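Local structure of aspartate--tRNA(Asp/Asn) ligase (Sulfolobus tokodaii, 1WYD) at residues I154-P159 with E200-V205; D227-F232 with P392-F397; E285-K290 with L305-E310. The protein is a class II aminoacyl-tRNA synthetase that probably joins aspartate, activated by ATP, to both tRNA(Asp) and tRNA(Asn). All coordinates share one frame; numbering follows the deposited sequence.

Interaction 1 of 3, residues I154-P159 with E200-V205; sequences IEIFTP and ERVFEV
The ring of Phe203 carries the beginning of the Glu155 side chain over one face, CB standing 3.9 Å from the ring centroid in a CH-pi contact, with CA of Glu155 above the rim. Phe203 CG is lodged between its own backbone N and carbonyl carbon (chi1 64°), which swings the ring alongside the partner strand. Phe157 offers its ring differently: water 1 sits over one face near the rim, while the Glu204 carboxylate, turned almost perpendicular to the ring, approaches obliquely, OE2 lying 3.6 Å from CD2. Two parallel bridges, Ile154 with Val202 and Glu155 with Phe203, join the backbones; they are secured by Ile154 N to Arg201 O at 2.7 Å, Phe203 N to Ile154 O and Ile156 N to Phe203 O. Past Ile156 the paths diverge, and an extended Glu204 side chain reaches across to Thr158. The single N-H of Thr158 N is shared by OE1 and OE2 on their syn sides, 3.2 Å to each, some 27° out of the carboxylate plane and straighter to OE2. Thr158 OG1 also donates to OE1, though the modelled length is doubtfully short. A glutamine in place of Glu204 would probably leave Lys160, the salt-bridge partner of OE2, without its countercharge and weaken the grip on Thr158. This is the junction of class II motifs 1 and 2: the short strand after the long helix 128-150, whose chain runs on to Pro159, against the first motif 2 strand. Waters 1 and 2 link Glu155 OE2 to the backbone of Val205, and the same carboxylate forms a salt bridge with Arg145 of the second subunit. Buried charge is thus spent on two tasks, Glu204 holding the departing chain and Glu155 tying the sheet edge to the dimer interface.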
loop_
_atom_site.group_PDB
_atom_site.type_symbol
_atom_site.label_atom_id
_atom_site.label_comp_id
_atom_site.label_asym_id
_atom_site.label_seq_id
_atom_site.Cartn_x
_atom_site.Cartn_y
_atom_site.Cartn_z
ATOM N N ILE B 154 9.343 -6.861 -6.212
ATOM C CA ILE B 154 8.453 -7.544 -5.273
ATOM C C ILE B 154 7.947 -6.504 -4.284
ATOM O O ILE B 154 8.745 -5.676 -3.820
ATOM C CB ILE B 154 9.245 -8.681 -4.530
ATOM C CG1 ILE B 154 9.493 -9.858 -5.477
ATOM C CG2 ILE B 154 8.482 -9.237 -3.316
ATOM C CD1 ILE B 154 10.737 -10.735 -5.087
ATOM N N GLU B 155 6.631 -6.486 -4.050
ATOM C CA GLU B 155 6.022 -5.552 -3.124
ATOM C C GLU B 155 6.196 -6.064 -1.681
ATOM O O GLU B 155 6.016 -7.280 -1.436
ATOM C CB GLU B 155 4.529 -5.329 -3.447
ATOM C CG GLU B 155 3.768 -4.510 -2.398
ATOM C CD GLU B 155 2.377 -4.072 -2.813
ATOM O OE1 GLU B 155 1.800 -4.691 -3.711
ATOM O OE2 GLU B 155 1.828 -3.114 -2.219
ATOM N N ILE B 156 6.548 -5.136 -0.757
ATOM C CA ILE B 156 6.773 -5.441 0.686
ATOM C C ILE B 156 6.097 -4.489 1.716
ATOM O O ILE B 156 5.605 -3.418 1.370
ATOM C CB ILE B 156 8.288 -5.534 1.030
ATOM C CG1 ILE B 156 8.941 -4.162 0.903
ATOM C CG2 ILE B 156 9.026 -6.631 0.226
ATOM C CD1 ILE B 156 10.231 -4.047 1.582
ATOM N N PHE B 157 6.096 -4.896 2.989
ATOM C CA PHE B 157 5.600 -4.065 4.090
ATOM C C PHE B 157 6.569 -4.194 5.288
ATOM O O PHE B 157 6.734 -5.296 5.823
ATOM C CB PHE B 157 4.195 -4.488 4.496
ATOM C CG PHE B 157 3.129 -3.921 3.619
ATOM C CD1 PHE B 157 2.398 -4.743 2.791
ATOM C CD2 PHE B 157 2.881 -2.552 3.600
ATOM C CE1 PHE B 157 1.412 -4.205 1.960
ATOM C CE2 PHE B 157 1.907 -2.000 2.795
ATOM C CZ PHE B 157 1.164 -2.822 1.974
ATOM N N THR B 158 7.239 -3.083 5.633
ATOM C CA THR B 158 8.219 -3.065 6.695
ATOM C C THR B 158 7.626 -2.415 7.990
ATOM O O THR B 158 6.543 -1.782 7.953
ATOM C CB THR B 158 9.498 -2.389 6.269
ATOM O OG1 THR B 158 9.190 -1.129 5.679
ATOM C CG2 THR B 158 10.157 -3.170 5.166
ATOM N N PRO B 159 8.274 -2.651 9.134
ATOM C CA PRO B 159 7.711 -2.186 10.424
ATOM C C PRO B 159 7.605 -0.669 10.449
ATOM O O PRO B 159 8.496 0.057 9.970
ATOM C CB PRO B 159 8.732 -2.659 11.446
ATOM C CG PRO B 159 9.407 -3.769 10.784
ATOM C CD PRO B 159 9.524 -3.405 9.319
ATOM N N GLU B 200 16.501 -9.149 -3.638
ATOM C CA GLU B 200 17.022 -8.220 -4.666
ATOM C C GLU B 200 16.189 -6.990 -5.061
ATOM O O GLU B 200 16.711 -5.867 -5.104
ATOM C CB GLU B 200 17.424 -8.965 -5.926
ATOM C CG GLU B 200 18.745 -9.696 -5.775
ATOM C CD GLU B 200 19.209 -10.379 -7.041
ATOM O OE1 GLU B 200 19.711 -9.708 -7.950
ATOM O OE2 GLU B 200 19.077 -11.607 -7.103
ATOM N N ARG B 201 14.915 -7.178 -5.380
ATOM C CA ARG B 201 14.155 -6.075 -5.985
ATOM C C ARG B 201 12.846 -5.822 -5.279
ATOM O O ARG B 201 11.942 -6.604 -5.438
ATOM C CB ARG B 201 13.920 -6.339 -7.495
ATOM C CG ARG B 201 15.234 -6.489 -8.280
ATOM C CD ARG B 201 15.068 -6.450 -9.842
ATOM N NE ARG B 201 16.328 -6.176 -10.565
ATOM C CZ ARG B 201 16.444 -6.154 -11.911
ATOM N NH1 ARG B 201 15.393 -6.443 -12.694
ATOM N NH2 ARG B 201 17.619 -5.865 -12.471
ATOM N N VAL B 202 12.727 -4.706 -4.542
ATOM C CA VAL B 202 11.551 -4.514 -3.670
ATOM C C VAL B 202 10.941 -3.125 -3.730
ATOM O O VAL B 202 11.633 -2.163 -3.824
ATOM C CB VAL B 202 11.936 -4.799 -2.203
ATOM C CG1 VAL B 202 12.315 -6.238 -2.052
ATOM C CG2 VAL B 202 13.076 -3.856 -1.754
ATOM N N PHE B 203 9.639 -3.007 -3.658
ATOM C CA PHE B 203 9.091 -1.683 -3.381
ATOM C C PHE B 203 8.106 -1.692 -2.200
ATOM O O PHE B 203 7.574 -2.740 -1.842
ATOM C CB PHE B 203 8.402 -1.082 -4.571
ATOM C CG PHE B 203 7.187 -1.836 -5.044
ATOM C CD1 PHE B 203 7.298 -2.940 -5.934
ATOM C CD2 PHE B 203 5.917 -1.381 -4.720
ATOM C CE1 PHE B 203 6.155 -3.616 -6.369
ATOM C CE2 PHE B 203 4.801 -2.030 -5.197
ATOM C CZ PHE B 203 4.929 -3.137 -6.051
ATOM N N GLU B 204 7.819 -0.496 -1.683
ATOM C CA GLU B 204 6.737 -0.342 -0.747
ATOM C C GLU B 204 6.086 1.028 -0.922
ATOM O O GLU B 204 6.756 2.037 -1.107
ATOM C CB GLU B 204 7.299 -0.602 0.665
ATOM C CG GLU B 204 6.609 0.102 1.818
ATOM C CD GLU B 204 6.909 -0.515 3.180
ATOM O OE1 GLU B 204 8.075 -0.817 3.481
ATOM O OE2 GLU B 204 5.980 -0.677 3.959
ATOM N N VAL B 205 4.770 1.061 -0.909
ATOM C CA VAL B 205 4.043 2.316 -0.872
ATOM C C VAL B 205 3.331 2.250 0.493
ATOM O O VAL B 205 2.568 1.313 0.738
ATOM C CB VAL B 205 2.971 2.398 -1.990
ATOM C CG1 VAL B 205 2.385 3.769 -2.068
ATOM C CG2 VAL B 205 3.552 2.059 -3.359
HETATM O O HOH W 1 3.645 -1.785 -0.011
HETATM O O HOH W 2 1.449 -0.194 -1.224
#

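Interaction 2 of 3, residues D227-F232 with P392-F397; sequences DVEMAF and PPHAGF
Val228 and Phe397 open an antiparallel pairing that joins class II motif 2, whose second strand is 222-231, to the motif 3 strand 394-400 in the middle of the catalytic sheet. The tight part lies at this end. Val228 N and Phe397 O, Phe397 N and Val228 O bond reciprocally, the second link measuring 2.9 Å. Their side chains run side by side in the same direction; Val228 CB rests over one face of the phenyl ring, and Val228 CG2 is 3.5 Å from Phe397 CZ. Helix 235-256 covers this face of the sheet, Leu241 on Val228 and Leu242 on Phe397. On the other face of the sheet, Glu229 fills the place opposite Gly396. A bend in its chain (chi2 62°) folds the carboxylate back across the neighbouring strand until OE2 lies 3.1 Å from Gly396 CA, a position that any CB on the glycine would invade. OE2 is also salt-bridged to Arg359, a predicted aspartate-binding residue, so the missing side chain probably helps to place a second-shell acid beside the substrate pocket. OE1 comes to the edge of the His394 imidazole, 3.2 Å from CD2. Farther along, Met230 N reaches Ala395 O at 2.7 Å, and the pairing outlasts the strands in a bond from Phe232 N to Pro393 O. The packing here is looser: Phe232 lays one ring face against Pro392, CZ to CB being 3.9 Å, and touches Pro393 CD with CE2 at 4.1 Å. This end is buried too: Trp24 of the second subunit packs on Pro392 and Tyr2 of that subunit on Pro393. Both imidazole nitrogens of His394 are engaged: NE2 bonds to Glu193, and ND1 donates to the carbonyl O of Pro392 at 2.8 Å, with an N-H...O angle of 154°.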
loop_
_atom_site.group_PDB
_atom_site.type_symbol
_atom_site.label_atom_id
_atom_site.label_comp_id
_atom_site.label_asym_id
_atom_site.label_seq_id
_atom_site.Cartn_x
_atom_site.Cartn_y
_atom_site.Cartn_z
ATOM N N ASP B 227 8.677 3.794 -2.226
ATOM C CA ASP B 227 10.079 3.387 -2.039
ATOM C C ASP B 227 10.466 2.201 -2.863
ATOM O O ASP B 227 9.666 1.249 -3.041
ATOM C CB ASP B 227 10.363 3.044 -0.570
ATOM C CG ASP B 227 10.537 4.270 0.268
ATOM O OD1 ASP B 227 11.663 4.843 0.296
ATOM O OD2 ASP B 227 9.603 4.759 0.909
ATOM N N VAL B 228 11.723 2.214 -3.293
ATOM C CA VAL B 228 12.242 1.218 -4.204
ATOM C C VAL B 228 13.679 0.976 -3.868
ATOM O O VAL B 228 14.426 1.921 -3.668
ATOM C CB VAL B 228 12.109 1.743 -5.629
ATOM C CG1 VAL B 228 12.887 0.884 -6.630
ATOM C CG2 VAL B 228 10.630 1.854 -5.983
ATOM N N GLU B 229 14.073 -0.284 -3.807
ATOM C CA GLU B 229 15.433 -0.629 -3.438
ATOM C C GLU B 229 15.840 -1.747 -4.381
ATOM O O GLU B 229 15.079 -2.688 -4.580
ATOM C CB GLU B 229 15.517 -1.062 -1.946
ATOM C CG GLU B 229 16.897 -0.897 -1.293
ATOM C CD GLU B 229 17.417 0.549 -1.234
ATOM O OE1 GLU B 229 18.643 0.757 -1.135
ATOM O OE2 GLU B 229 16.613 1.508 -1.251
ATOM N N MET B 230 17.008 -1.626 -4.998
ATOM C CA MET B 230 17.407 -2.510 -6.088
ATOM C C MET B 230 18.827 -3.028 -5.871
ATOM O O MET B 230 19.778 -2.268 -5.871
ATOM C CB MET B 230 17.252 -1.776 -7.431
ATOM C CG MET B 230 17.404 -2.644 -8.652
ATOM S SD MET B 230 17.473 -1.718 -10.284
ATOM C CE MET B 230 16.726 -2.903 -11.249
ATOM N N ALA B 231 18.957 -4.325 -5.619
ATOM C CA ALA B 231 20.283 -4.931 -5.526
ATOM C C ALA B 231 20.960 -5.035 -6.903
ATOM O O ALA B 231 20.271 -5.157 -7.943
ATOM C CB ALA B 231 20.237 -6.278 -4.813
ATOM N N PHE B 232 22.296 -4.931 -6.866
ATOM C CA PHE B 232 23.188 -4.914 -8.043
ATOM C C PHE B 232 22.835 -3.776 -8.969
ATOM O O PHE B 232 22.619 -3.958 -10.159
ATOM C CB PHE B 232 23.223 -6.274 -8.775
ATOM C CG PHE B 232 23.548 -7.424 -7.862
ATOM C CD1 PHE B 232 22.539 -8.255 -7.381
ATOM C CD2 PHE B 232 24.849 -7.643 -7.440
ATOM C CE1 PHE B 232 22.838 -9.311 -6.506
ATOM C CE2 PHE B 232 25.153 -8.695 -6.573
ATOM C CZ PHE B 232 24.151 -9.535 -6.104
ATOM N N PRO B 392 24.650 -7.082 -0.581
ATOM C CA PRO B 392 25.132 -6.780 -1.931
ATOM C C PRO B 392 25.198 -5.275 -2.172
ATOM O O PRO B 392 24.638 -4.499 -1.379
ATOM C CB PRO B 392 24.039 -7.395 -2.816
ATOM C CG PRO B 392 22.795 -7.185 -2.049
ATOM C CD PRO B 392 23.204 -7.387 -0.582
ATOM N N PRO B 393 25.828 -4.849 -3.262
ATOM C CA PRO B 393 25.725 -3.454 -3.658
ATOM C C PRO B 393 24.283 -3.232 -4.034
ATOM O O PRO B 393 23.666 -4.045 -4.728
ATOM C CB PRO B 393 26.622 -3.370 -4.889
ATOM C CG PRO B 393 27.515 -4.568 -4.770
ATOM C CD PRO B 393 26.629 -5.629 -4.218
ATOM N N HIS B 394 23.726 -2.143 -3.547
ATOM C CA HIS B 394 22.353 -1.820 -3.857
ATOM C C HIS B 394 22.177 -0.312 -3.953
ATOM O O HIS B 394 23.097 0.446 -3.663
ATOM C CB HIS B 394 21.399 -2.446 -2.826
ATOM C CG HIS B 394 21.702 -2.062 -1.414
ATOM N ND1 HIS B 394 22.860 -2.439 -0.772
ATOM C CD2 HIS B 394 20.987 -1.345 -0.514
ATOM C CE1 HIS B 394 22.839 -1.977 0.467
ATOM N NE2 HIS B 394 21.712 -1.308 0.646
ATOM N N ALA B 395 20.979 0.104 -4.369
ATOM C CA ALA B 395 20.640 1.512 -4.554
ATOM C C ALA B 395 19.144 1.626 -4.488
ATOM O O ALA B 395 18.430 0.684 -4.857
ATOM C CB ALA B 395 21.149 2.030 -5.930
ATOM N N GLY B 396 18.655 2.771 -4.014
ATOM C CA GLY B 396 17.224 2.959 -3.954
ATOM C C GLY B 396 16.800 4.393 -3.913
ATOM O O GLY B 396 17.623 5.302 -3.855
ATOM N N PHE B 397 15.493 4.594 -3.943
ATOM C CA PHE B 397 14.928 5.930 -3.800
ATOM C C PHE B 397 13.577 5.922 -3.069
ATOM O O PHE B 397 12.947 4.878 -2.852
ATOM C CB PHE B 397 14.753 6.590 -5.180
ATOM C CG PHE B 397 13.707 5.924 -6.048
ATOM C CD1 PHE B 397 14.092 5.170 -7.160
ATOM C CD2 PHE B 397 12.356 6.096 -5.790
ATOM C CE1 PHE B 397 13.145 4.561 -7.960
ATOM C CE2 PHE B 397 11.399 5.488 -6.552
ATOM C CZ PHE B 397 11.779 4.721 -7.649
#

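Interaction 3 of 3, residues E285-K290 with L305-E310; sequences EILRSK and LRILNE
Around Leu287 and Leu308, whose CA atoms approach to 7.5 Å, the segments of helices 280-289 and 302-312 cross almost perpendicularly, their axes 10.2 Å apart and inclined at 95°. So steep a crossing restricts the contact to one patch, burying 238 Å² in all, and four aliphatic side chains supply most of it. Ile286 and Leu308 meet at an oblique angle, the branch methyl CG2 of Ile286 lying 3.8 Å from CD2 of Leu308. With CG anti to the carbonyl carbon (chi1 -79°) and an extended chi2, Leu308 brings CD2 within 4.3 Å of Leu287 CG as well. Leu287 in turn sends CD2 across to Ile307, 4.1 Å from CB, and the same methyl is close to CD1. At the margin Lys290 contributes only the aliphatic part of its chain, CD passing 4.4 Å from Ile307 CG2 on a side chain that touches Glu311 farther along helix 302-312. Tyr292 and Ile294, in the linker between the helices, extend the apolar patch against Ile307 and Leu287, while Leu308 is backed by Tyr317 and Ile319 of strand 316-320. The two helices form the helical part of a beta-alpha-beta crossover between the parallel strands 276-279 and 316-320, at one margin of the catalytic sheet. Two polar contacts stay within the first helix: Ser289 OG turns back to Ile286 O at 3.2 Å, meeting it from above the carbonyl plane, and Arg288 NH1 forms a salt bridge with Glu285 OE1. Since the two segments share neither hydrogen bond nor salt bridge, their mutual hold comes from burying methyl groups and from van der Waals contact, an interaction much less dependent on exact direction than polar bonding would be.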
loop_
_atom_site.group_PDB
_atom_site.type_symbol
_atom_site.label_atom_id
_atom_site.label_comp_id
_atom_site.label_asym_id
_atom_site.label_seq_id
_atom_site.Cartn_x
_atom_site.Cartn_y
_atom_site.Cartn_z
ATOM N N GLU B 285 27.329 26.842 -8.965
ATOM C CA GLU B 285 27.895 27.888 -9.821
ATOM C C GLU B 285 26.824 28.755 -10.518
ATOM O O GLU B 285 26.996 29.973 -10.630
ATOM C CB GLU B 285 28.949 27.349 -10.831
ATOM C CG GLU B 285 30.356 27.114 -10.260
ATOM C CD GLU B 285 30.960 28.328 -9.525
ATOM O OE1 GLU B 285 31.102 28.262 -8.274
ATOM O OE2 GLU B 285 31.306 29.350 -10.192
ATOM N N ILE B 286 25.723 28.153 -10.965
ATOM C CA ILE B 286 24.653 28.942 -11.575
ATOM C C ILE B 286 24.163 29.944 -10.556
ATOM O O ILE B 286 23.934 31.115 -10.875
ATOM C CB ILE B 286 23.487 28.066 -12.099
ATOM C CG1 ILE B 286 23.846 27.459 -13.463
ATOM C CG2 ILE B 286 22.177 28.897 -12.185
ATOM C CD1 ILE B 286 23.214 26.104 -13.729
ATOM N N LEU B 287 24.044 29.495 -9.310
ATOM C CA LEU B 287 23.552 30.373 -8.262
ATOM C C LEU B 287 24.525 31.502 -7.984
ATOM O O LEU B 287 24.149 32.680 -8.028
ATOM C CB LEU B 287 23.188 29.590 -7.004
ATOM C CG LEU B 287 21.965 28.686 -7.245
ATOM C CD1 LEU B 287 21.981 27.556 -6.262
ATOM C CD2 LEU B 287 20.629 29.446 -7.224
ATOM N N ARG B 288 25.777 31.136 -7.733
ATOM C CA ARG B 288 26.829 32.094 -7.439
ATOM C C ARG B 288 26.942 33.188 -8.505
ATOM O O ARG B 288 27.088 34.367 -8.185
ATOM C CB ARG B 288 28.159 31.366 -7.310
ATOM C CG ARG B 288 28.375 30.808 -5.955
ATOM C CD ARG B 288 29.768 30.256 -5.736
ATOM N NE ARG B 288 30.616 31.319 -5.205
ATOM C CZ ARG B 288 31.569 31.930 -5.892
ATOM N NH1 ARG B 288 31.850 31.592 -7.168
ATOM N NH2 ARG B 288 32.256 32.883 -5.297
ATOM N N SER B 289 26.857 32.761 -9.761
ATOM C CA SER B 289 27.031 33.625 -10.904
ATOM C C SER B 289 25.846 34.572 -11.116
ATOM O O SER B 289 25.934 35.505 -11.903
ATOM C CB SER B 289 27.255 32.766 -12.149
ATOM O OG SER B 289 26.021 32.556 -12.785
ATOM N N LYS B 290 24.737 34.311 -10.428
ATOM C CA LYS B 290 23.581 35.220 -10.396
ATOM C C LYS B 290 23.591 36.093 -9.142
ATOM O O LYS B 290 22.704 36.943 -8.974
ATOM C CB LYS B 290 22.261 34.448 -10.457
ATOM C CG LYS B 290 21.998 33.755 -11.755
ATOM C CD LYS B 290 20.796 34.334 -12.422
ATOM C CE LYS B 290 20.691 33.802 -13.856
ATOM N NZ LYS B 290 21.636 34.474 -14.821
ATOM N N LEU B 305 15.917 26.695 -5.782
ATOM C CA LEU B 305 15.279 25.831 -6.781
ATOM C C LEU B 305 14.452 26.657 -7.752
ATOM O O LEU B 305 14.377 26.342 -8.946
ATOM C CB LEU B 305 14.405 24.783 -6.121
ATOM C CG LEU B 305 15.070 23.752 -5.230
ATOM C CD1 LEU B 305 13.994 22.939 -4.518
ATOM C CD2 LEU B 305 15.990 22.831 -6.041
ATOM N N ARG B 306 13.859 27.733 -7.249
ATOM C CA ARG B 306 13.157 28.678 -8.130
ATOM C C ARG B 306 14.066 29.246 -9.217
ATOM O O ARG B 306 13.713 29.209 -10.394
ATOM C CB ARG B 306 12.479 29.797 -7.351
ATOM C CG ARG B 306 11.179 29.344 -6.698
ATOM C CD ARG B 306 10.286 30.483 -6.199
ATOM N NE ARG B 306 9.035 29.964 -5.642
ATOM C CZ ARG B 306 8.822 29.784 -4.331
ATOM N NH1 ARG B 306 9.782 30.101 -3.433
ATOM N NH2 ARG B 306 7.643 29.297 -3.918
ATOM N N ILE B 307 15.242 29.724 -8.814
ATOM C CA ILE B 307 16.188 30.326 -9.741
ATOM C C ILE B 307 16.724 29.226 -10.653
ATOM O O ILE B 307 16.873 29.427 -11.874
ATOM C CB ILE B 307 17.323 31.043 -8.968
ATOM C CG1 ILE B 307 16.752 32.071 -7.995
ATOM C CG2 ILE B 307 18.296 31.726 -9.911
ATOM C CD1 ILE B 307 17.416 32.007 -6.632
ATOM N N LEU B 308 16.991 28.051 -10.075
ATOM C CA LEU B 308 17.462 26.921 -10.886
ATOM C C LEU B 308 16.441 26.587 -11.958
ATOM O O LEU B 308 16.787 26.384 -13.119
ATOM C CB LEU B 308 17.789 25.701 -10.018
ATOM C CG LEU B 308 19.139 25.787 -9.309
ATOM C CD1 LEU B 308 19.460 24.497 -8.562
ATOM C CD2 LEU B 308 20.277 26.147 -10.292
ATOM N N ASN B 309 15.178 26.552 -11.553
ATOM C CA ASN B 309 14.058 26.329 -12.466
ATOM C C ASN B 309 13.963 27.438 -13.523
ATOM O O ASN B 309 13.844 27.152 -14.732
ATOM C CB ASN B 309 12.757 26.222 -11.663
ATOM C CG ASN B 309 11.535 26.017 -12.521
ATOM O OD1 ASN B 309 10.452 26.454 -12.146
ATOM N ND2 ASN B 309 11.687 25.335 -13.664
ATOM N N GLU B 310 14.036 28.691 -13.063
ATOM C CA GLU B 310 13.993 29.855 -13.954
ATOM C C GLU B 310 15.162 29.923 -14.964
ATOM O O GLU B 310 15.110 30.701 -15.911
ATOM C CB GLU B 310 13.906 31.156 -13.139
ATOM C CG GLU B 310 12.524 31.810 -13.059
ATOM C CD GLU B 310 11.505 31.227 -14.048
ATOM O OE1 GLU B 310 11.571 31.542 -15.267
ATOM O OE2 GLU B 310 10.618 30.452 -13.604
#

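Overall arrangement
Interactions 1 and 2 are successive seams of one sheet, their centres 11 Å apart. Strands 201-209 and 222-231, the two arms of motif 2, connect them directly: Glu200 O lies 2.8 Å from Ala231 N, and Glu204 O is likewise 2.8 Å from Asp227 N. Both touch the second subunit and both lie near predicted substrate sites, the side chain of Arg359 about 3 Å from that of Glu229 and the side chain of Leu401 about 5 Å from that of Val205. Interaction 3 is nested within the chain loop closed by interaction 2, yet its nearest atoms are about 16 Å away. It packs against strand 316-320 at the other margin of the sheet, the side chain of Leu308 about 11 Å from that of Glu352, a predicted ATP and magnesium ligand.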